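Local coordinates for protein tyrocidine synthase 2 (Brevibacillus parabrevis, PDB 6TA8) that belongs to the large modular synthetases and is represented here by a single two-lobed domain of the condensation-domain family, at residues Leu281-Gly286 and Tyr341-Thr346; Val299-Gly304 and Glu382-Tyr387; Tyr327-Asp332 and Lys347-Arg352. All coordinates share one frame; numbering follows the deposited sequence.

Contact 1: Leu281-Gly286 and Tyr341-Thr346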
# COMPACT_ATOMS: atom_id res chain seq x y z
N LEU A 281 -5.75 -16.02 3.83
CA LEU A 281 -5.07 -15.15 4.78
C LEU A 281 -6.05 -14.50 5.75
O LEU A 281 -5.70 -14.26 6.91
CB LEU A 281 -4.26 -14.08 4.04
CG LEU A 281 -3.02 -14.57 3.29
CD1 LEU A 281 -2.26 -13.39 2.71
CD2 LEU A 281 -2.13 -15.38 4.21
N LEU A 282 -7.26 -14.19 5.29
CA LEU A 282 -8.25 -13.58 6.18
C LEU A 282 -8.95 -14.60 7.06
O LEU A 282 -9.40 -14.27 8.16
CB LEU A 282 -9.28 -12.79 5.36
CG LEU A 282 -8.79 -11.48 4.74
CD1 LEU A 282 -9.93 -10.75 4.05
CD2 LEU A 282 -8.14 -10.60 5.80
N THR A 283 -9.06 -15.85 6.59
CA THR A 283 -9.65 -16.90 7.41
C THR A 283 -8.77 -17.21 8.62
O THR A 283 -9.25 -17.25 9.76
CB THR A 283 -9.87 -18.16 6.58
OG1 THR A 283 -10.71 -17.85 5.46
CG2 THR A 283 -10.53 -19.25 7.41
N ALA A 284 -7.47 -17.41 8.39
CA ALA A 284 -6.54 -17.62 9.49
C ALA A 284 -6.40 -16.39 10.37
O ALA A 284 -6.04 -16.52 11.54
CB ALA A 284 -5.17 -18.03 8.95
N LEU A 285 -6.68 -15.20 9.83
CA LEU A 285 -6.62 -13.99 10.64
C LEU A 285 -7.79 -13.91 11.62
O LEU A 285 -7.61 -13.52 12.77
CB LEU A 285 -6.59 -12.75 9.74
CG LEU A 285 -6.56 -11.40 10.45
CD1 LEU A 285 -5.34 -11.29 11.35
CD2 LEU A 285 -6.59 -10.26 9.44
N GLY A 286 -8.99 -14.28 11.16
CA GLY A 286 -10.14 -14.26 12.05
C GLY A 286 -10.01 -15.23 13.20
O GLY A 286 -10.34 -14.91 14.34
N TYR A 341 -16.04 -25.44 6.69
CA TYR A 341 -17.13 -24.46 6.75
C TYR A 341 -16.60 -23.05 7.00
O TYR A 341 -17.23 -22.07 6.59
CB TYR A 341 -18.13 -24.86 7.84
CG TYR A 341 -19.12 -23.79 8.22
CD1 TYR A 341 -20.20 -23.49 7.40
CD2 TYR A 341 -18.99 -23.08 9.41
CE1 TYR A 341 -21.11 -22.51 7.75
CE2 TYR A 341 -19.89 -22.10 9.77
CZ TYR A 341 -20.95 -21.82 8.94
OH TYR A 341 -21.86 -20.85 9.29
N GLN A 342 -15.44 -22.93 7.66
CA GLN A 342 -14.88 -21.61 7.93
C GLN A 342 -14.32 -20.97 6.67
O GLN A 342 -14.55 -19.78 6.41
CB GLN A 342 -13.80 -21.72 9.00
CG GLN A 342 -13.35 -20.38 9.57
CD GLN A 342 -14.36 -19.78 10.52
OE1 GLN A 342 -15.07 -20.50 11.22
NE2 GLN A 342 -14.43 -18.46 10.55
N ILE A 343 -13.58 -21.74 5.87
CA ILE A 343 -13.01 -21.20 4.64
C ILE A 343 -14.11 -20.85 3.65
O ILE A 343 -14.08 -19.78 3.02
CB ILE A 343 -11.99 -22.18 4.04
CG1 ILE A 343 -10.89 -22.50 5.05
CG2 ILE A 343 -11.39 -21.62 2.75
CD1 ILE A 343 -9.95 -23.60 4.60
N LYS A 344 -15.10 -21.73 3.49
CA LYS A 344 -16.22 -21.42 2.61
C LYS A 344 -17.02 -20.22 3.11
O LYS A 344 -17.59 -19.48 2.30
CB LYS A 344 -17.13 -22.63 2.46
CG LYS A 344 -16.44 -23.88 1.95
CD LYS A 344 -17.41 -25.04 1.85
CE LYS A 344 -16.77 -26.24 1.18
NZ LYS A 344 -17.79 -27.14 0.57
N GLN A 345 -17.07 -20.02 4.43
CA GLN A 345 -17.76 -18.86 4.97
C GLN A 345 -17.07 -17.56 4.56
O GLN A 345 -17.73 -16.61 4.12
CB GLN A 345 -17.84 -18.97 6.50
CG GLN A 345 -18.12 -17.66 7.21
CD GLN A 345 -19.59 -17.45 7.46
OE1 GLN A 345 -20.37 -18.40 7.49
NE2 GLN A 345 -19.98 -16.19 7.66
N THR A 346 -15.75 -17.52 4.69
CA THR A 346 -15.01 -16.31 4.35
C THR A 346 -14.90 -16.13 2.84
O THR A 346 -15.01 -15.01 2.33
CB THR A 346 -13.63 -16.34 5.00
OG1 THR A 346 -13.77 -16.25 6.42
CG2 THR A 346 -12.76 -15.18 4.50
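T283 (chi1 -58°) and T346 (chi1 -67°) share one first torsion: in each the methyl CG2 lies anti to the backbone N and the hydroxyl OG1 anti to the carbonyl carbon. In T283 this sends OG1 to T346 and CG2 to Q342 and I343 on the other helix. The oxygen OG1 meets T346 through carbon, 3.3 Å from T346 CB and 3.5 Å from T346 CG2. The methyl CG2 of T283 leans on Q342, 3.7 Å from its CG, while the side chain of I343 crosses that of T283 at about a right angle. No hydrogen bond links the two segments. The buried hydroxyl of T283 instead bonds to D279 O one turn earlier in its own helix, and Q342 NE2 reaches D332 O, leaving its aliphatic CG to face the threonine. L282 adds a looser touch on T346 CG2. The axes come within 9.4 Å and their directions differ by 118°, with T283 and I343 nearest in backbone. This buried helix crossing belongs to the helical layer on the sheet of the C-terminal lobe, part of the chloramphenicol acetyltransferase-like fold that both lobes of condensation domains share.

Contact 2: Val299-Gly304 and Glu382-Tyr387; sequences VINLEG and EISFNY
L302 and F385 run side by side and point the same way, as bridged partners on one face of the sheet with CG anti to the backbone N in both (chi1 -178° and -167°). L302 CD1 arrives at the edge of the phenyl ring, near its plane, 3.5 Å from F385 CD2. On the same face I300 touches two residues of the partner strand: its CD1 lies 3.7 Å from I383 CB, and its branch CG2 rests 3.8 Å from F385 CB. The other face is polar. There S384 OG makes a weak hydrogen bond to N301 O, and the carboxylate of E303 stands across from the amide of N386 with the planes 46° apart. E303 OE1 and N386 ND2 are 3.5 Å from each other, but at an angle too poor for a hydrogen bond; E303 OE2 is bonded to Q326 instead. Between the two faces runs the ladder of two parallel strands, which starts with N301 N to I383 O at 2.7 Å. N301 O accepts from F385 N at 3.1 Å and, weakly, from S384 OG. E303 N then bonds to F385 O, also at 3.1 Å. The pair lies inside a mixed sheet, strand 325-332 flanking 299-304 and strand 421-428 flanking 382-387, while L281 and L285 of helix 277-293 pack on the F385 ring.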
# COMPACT_ATOMS: atom_id res chain seq x y z
N VAL A 299 -13.95 -6.42 12.70
CA VAL A 299 -14.06 -5.62 11.48
C VAL A 299 -12.66 -5.22 11.05
O VAL A 299 -11.94 -4.54 11.79
CB VAL A 299 -14.95 -4.39 11.70
CG1 VAL A 299 -15.04 -3.57 10.43
CG2 VAL A 299 -16.34 -4.81 12.16
N ILE A 300 -12.27 -5.63 9.85
CA ILE A 300 -10.94 -5.39 9.31
C ILE A 300 -11.03 -4.33 8.22
O ILE A 300 -11.99 -4.30 7.44
CB ILE A 300 -10.31 -6.69 8.76
CG1 ILE A 300 -10.44 -7.82 9.78
CG2 ILE A 300 -8.85 -6.47 8.38
CD1 ILE A 300 -9.57 -7.63 11.00
N ASN A 301 -10.02 -3.46 8.17
CA ASN A 301 -9.91 -2.44 7.12
C ASN A 301 -9.00 -3.01 6.03
O ASN A 301 -7.79 -2.81 6.04
CB ASN A 301 -9.38 -1.13 7.68
CG ASN A 301 -9.41 -0.00 6.67
OD1 ASN A 301 -8.69 -0.04 5.67
ND2 ASN A 301 -10.23 1.01 6.93
N LEU A 302 -9.60 -3.72 5.08
CA LEU A 302 -8.84 -4.36 4.02
C LEU A 302 -8.61 -3.38 2.87
O LEU A 302 -9.50 -2.60 2.52
CB LEU A 302 -9.56 -5.61 3.52
CG LEU A 302 -8.85 -6.42 2.44
CD1 LEU A 302 -7.77 -7.31 3.04
CD2 LEU A 302 -9.84 -7.26 1.67
N GLU A 303 -7.42 -3.43 2.29
CA GLU A 303 -7.03 -2.54 1.21
C GLU A 303 -6.92 -3.32 -0.10
O GLU A 303 -6.36 -4.41 -0.13
CB GLU A 303 -5.70 -1.84 1.51
CG GLU A 303 -5.71 -1.04 2.81
CD GLU A 303 -4.41 -0.28 3.03
OE1 GLU A 303 -3.42 -0.57 2.33
OE2 GLU A 303 -4.40 0.62 3.89
N GLY A 304 -7.48 -2.74 -1.17
CA GLY A 304 -7.41 -3.33 -2.49
C GLY A 304 -6.67 -2.43 -3.46
O GLY A 304 -6.38 -1.26 -3.17
N GLU A 382 -10.41 -1.36 13.53
CA GLU A 382 -9.18 -1.09 14.26
C GLU A 382 -7.99 -1.90 13.76
O GLU A 382 -6.87 -1.65 14.19
CB GLU A 382 -9.38 -1.37 15.76
CG GLU A 382 -10.08 -0.24 16.50
CD GLU A 382 -10.52 -0.63 17.90
OE1 GLU A 382 -10.92 -1.79 18.09
OE2 GLU A 382 -10.46 0.23 18.80
N ILE A 383 -8.21 -2.85 12.86
CA ILE A 383 -7.15 -3.62 12.23
C ILE A 383 -7.15 -3.33 10.74
O ILE A 383 -8.22 -3.28 10.11
CB ILE A 383 -7.30 -5.13 12.49
CG1 ILE A 383 -7.50 -5.41 13.98
CG2 ILE A 383 -6.09 -5.89 11.96
CD1 ILE A 383 -7.73 -6.87 14.29
N SER A 384 -5.97 -3.13 10.17
CA SER A 384 -5.80 -2.92 8.74
C SER A 384 -5.01 -4.08 8.16
O SER A 384 -3.98 -4.47 8.70
CB SER A 384 -5.09 -1.59 8.47
OG SER A 384 -4.96 -1.36 7.07
N PHE A 385 -5.50 -4.62 7.05
CA PHE A 385 -4.84 -5.71 6.34
C PHE A 385 -4.54 -5.29 4.91
O PHE A 385 -5.33 -4.57 4.29
CB PHE A 385 -5.70 -6.98 6.34
CG PHE A 385 -4.95 -8.22 5.92
CD1 PHE A 385 -4.24 -8.96 6.85
CD2 PHE A 385 -4.95 -8.63 4.60
CE1 PHE A 385 -3.56 -10.10 6.47
CE2 PHE A 385 -4.26 -9.76 4.21
CZ PHE A 385 -3.57 -10.49 5.14
N ASN A 386 -3.40 -5.74 4.40
CA ASN A 386 -2.97 -5.40 3.05
C ASN A 386 -2.02 -6.48 2.55
O ASN A 386 -0.97 -6.71 3.16
CB ASN A 386 -2.28 -4.03 3.02
CG ASN A 386 -1.83 -3.63 1.63
OD1 ASN A 386 -2.37 -4.11 0.63
ND2 ASN A 386 -0.83 -2.76 1.55
N TYR A 387 -2.39 -7.14 1.45
CA TYR A 387 -1.55 -8.14 0.82
C TYR A 387 -0.84 -7.51 -0.37
O TYR A 387 -1.50 -7.04 -1.31
CB TYR A 387 -2.38 -9.35 0.37
CG TYR A 387 -1.57 -10.38 -0.38
CD1 TYR A 387 -0.58 -11.11 0.27
CD2 TYR A 387 -1.80 -10.63 -1.72
CE1 TYR A 387 0.16 -12.06 -0.41
CE2 TYR A 387 -1.06 -11.58 -2.41
CZ TYR A 387 -0.08 -12.29 -1.74
OH TYR A 387 0.66 -13.23 -2.42

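Contact 3: Tyr327-Asp332 and Lys347-Arg352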
# COMPACT_ATOMS: atom_id res chain seq x y z
N TYR A 327 -12.01 -0.54 2.54
CA TYR A 327 -13.39 -0.92 2.80
C TYR A 327 -13.42 -1.92 3.94
O TYR A 327 -12.54 -2.80 3.99
CB TYR A 327 -14.05 -1.52 1.55
CG TYR A 327 -13.32 -2.69 0.95
CD1 TYR A 327 -12.21 -2.50 0.13
CD2 TYR A 327 -13.74 -4.00 1.17
CE1 TYR A 327 -11.53 -3.57 -0.42
CE2 TYR A 327 -13.08 -5.07 0.61
CZ TYR A 327 -11.97 -4.85 -0.18
OH TYR A 327 -11.30 -5.91 -0.74
N PRO A 328 -14.39 -1.84 4.84
CA PRO A 328 -14.42 -2.76 5.98
C PRO A 328 -14.95 -4.14 5.58
O PRO A 328 -15.87 -4.27 4.77
CB PRO A 328 -15.37 -2.07 6.97
CG PRO A 328 -16.28 -1.27 6.10
CD PRO A 328 -15.45 -0.82 4.92
N VAL A 329 -14.34 -5.17 6.16
CA VAL A 329 -14.75 -6.55 5.98
C VAL A 329 -15.08 -7.13 7.35
O VAL A 329 -14.32 -6.95 8.30
CB VAL A 329 -13.65 -7.38 5.28
CG1 VAL A 329 -14.03 -8.85 5.24
CG2 VAL A 329 -13.40 -6.85 3.88
N VAL A 330 -16.22 -7.81 7.44
CA VAL A 330 -16.71 -8.35 8.70
C VAL A 330 -16.45 -9.85 8.72
O VAL A 330 -17.10 -10.61 7.99
CB VAL A 330 -18.20 -8.04 8.90
CG1 VAL A 330 -18.71 -8.65 10.19
CG2 VAL A 330 -18.42 -6.54 8.88
N LEU A 331 -15.51 -10.28 9.55
CA LEU A 331 -15.19 -11.69 9.71
C LEU A 331 -16.07 -12.31 10.79
O LEU A 331 -16.42 -11.66 11.78
CB LEU A 331 -13.72 -11.88 10.06
CG LEU A 331 -12.71 -11.26 9.10
CD1 LEU A 331 -11.29 -11.45 9.60
CD2 LEU A 331 -12.88 -11.84 7.70
N ASP A 332 -16.43 -13.57 10.59
CA ASP A 332 -17.32 -14.29 11.49
C ASP A 332 -16.60 -15.51 12.04
O ASP A 332 -16.19 -16.39 11.28
CB ASP A 332 -18.61 -14.72 10.77
CG ASP A 332 -19.76 -14.95 11.73
OD1 ASP A 332 -19.61 -14.67 12.94
OD2 ASP A 332 -20.82 -15.43 11.28
N LYS A 347 -14.68 -17.23 2.11
CA LYS A 347 -14.56 -17.15 0.66
C LYS A 347 -15.83 -16.56 0.04
O LYS A 347 -15.76 -15.67 -0.82
CB LYS A 347 -14.26 -18.54 0.08
CG LYS A 347 -14.89 -18.82 -1.28
CD LYS A 347 -14.14 -18.13 -2.41
CE LYS A 347 -14.65 -18.60 -3.77
NZ LYS A 347 -16.14 -18.56 -3.84
N GLU A 348 -17.00 -17.05 0.46
CA GLU A 348 -18.25 -16.49 -0.03
C GLU A 348 -18.58 -15.15 0.61
O GLU A 348 -19.42 -14.42 0.08
CB GLU A 348 -19.40 -17.48 0.21
CG GLU A 348 -19.18 -18.84 -0.43
CD GLU A 348 -18.96 -18.76 -1.93
OE1 GLU A 348 -19.59 -17.89 -2.58
OE2 GLU A 348 -18.16 -19.56 -2.46
N ASN A 349 -17.95 -14.82 1.74
CA ASN A 349 -18.15 -13.51 2.35
C ASN A 349 -17.59 -12.40 1.47
O ASN A 349 -18.22 -11.35 1.30
CB ASN A 349 -17.52 -13.48 3.74
CG ASN A 349 -17.53 -12.09 4.36
OD1 ASN A 349 -18.46 -11.32 4.17
ND2 ASN A 349 -16.48 -11.77 5.10
N LEU A 350 -16.40 -12.62 0.89
CA LEU A 350 -15.77 -11.60 0.06
C LEU A 350 -16.37 -11.55 -1.34
O LEU A 350 -16.35 -10.50 -1.98
CB LEU A 350 -14.27 -11.84 -0.01
CG LEU A 350 -13.53 -11.70 1.33
CD1 LEU A 350 -12.15 -12.34 1.25
CD2 LEU A 350 -13.42 -10.25 1.74
N ARG A 351 -16.90 -12.68 -1.84
CA ARG A 351 -17.58 -12.66 -3.13
C ARG A 351 -18.85 -11.81 -3.08
O ARG A 351 -19.24 -11.22 -4.09
CB ARG A 351 -17.91 -14.08 -3.57
CG ARG A 351 -16.70 -14.98 -3.76
CD ARG A 351 -15.87 -14.55 -4.97
NE ARG A 351 -14.76 -15.47 -5.21
CZ ARG A 351 -13.49 -15.20 -4.91
NH1 ARG A 351 -13.17 -14.04 -4.36
NH2 ARG A 351 -12.55 -16.10 -5.16
N ARG A 352 -19.49 -11.73 -1.91
CA ARG A 352 -20.64 -10.86 -1.74
C ARG A 352 -20.28 -9.38 -1.88
O ARG A 352 -21.16 -8.57 -2.18
CB ARG A 352 -21.29 -11.12 -0.37
CG ARG A 352 -22.68 -10.53 -0.21
CD ARG A 352 -23.16 -10.63 1.23
NE ARG A 352 -23.39 -12.02 1.65
CZ ARG A 352 -22.70 -12.64 2.59
NH1 ARG A 352 -21.72 -12.01 3.23
NH2 ARG A 352 -22.98 -13.90 2.90
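V329 opens the contact by turning both methyls to the helix: its CG1 lies 3.8 Å from L350 CD2, and its CG2 is 4.0 Å from that same methyl. The two side chains cross at about a right angle, and a single leucine methyl sits against the fork of the valine. V329 CG1 also borders the amide of N349, 3.8 Å from its ND2. V330 contributes its backbone, with its carbonyl O 3.2 Å from N349 ND2, while its side chain packs on L227 of helix 221-229. N349 reaches the strand because its CG is anti to the backbone N (chi1 172°), which sends the amide out from the helix. L331 follows with a marginal touch, CD2 to the same nitrogen at 4.4 Å, and otherwise packs on V298 and I300. The contact is thus narrow, two helix side chains meeting three successive strand residues. Strand and helix run in nearly opposite directions, 153° apart: strand 325-332 is followed in the chain by helix 339-351, which runs back across it. Strand 325-332 is outermost in its sheet within the chain, bonded to strand 297-304, and L350 also touches D279 and L282 of helix 277-293, CD1 lying nearer L282 while CD2 meets V329.

How the contacts relate
From the N terminus the chain lays down 281-286, then 299-304 and 327-332, before any of the three contacts closes. Helix 339-351 closes two of them in succession: 341-346 returns to 281-286 in contact 1, and 347-352 returns to 327-332 in contact 3. Only later does 382-387 come back to 299-304, closing contact 2, the longest loop of the three. Contact 1 crosses both others, whereas contact 3 falls wholly within the span of contact 2. The example illustrates how crossing loops tie a sheet to its helices: contact 2 joins strands inside the sheet, contact 3 joins an outermost strand, 325-332, to helix 339-351, and contact 1 ties that helix to helix 277-293.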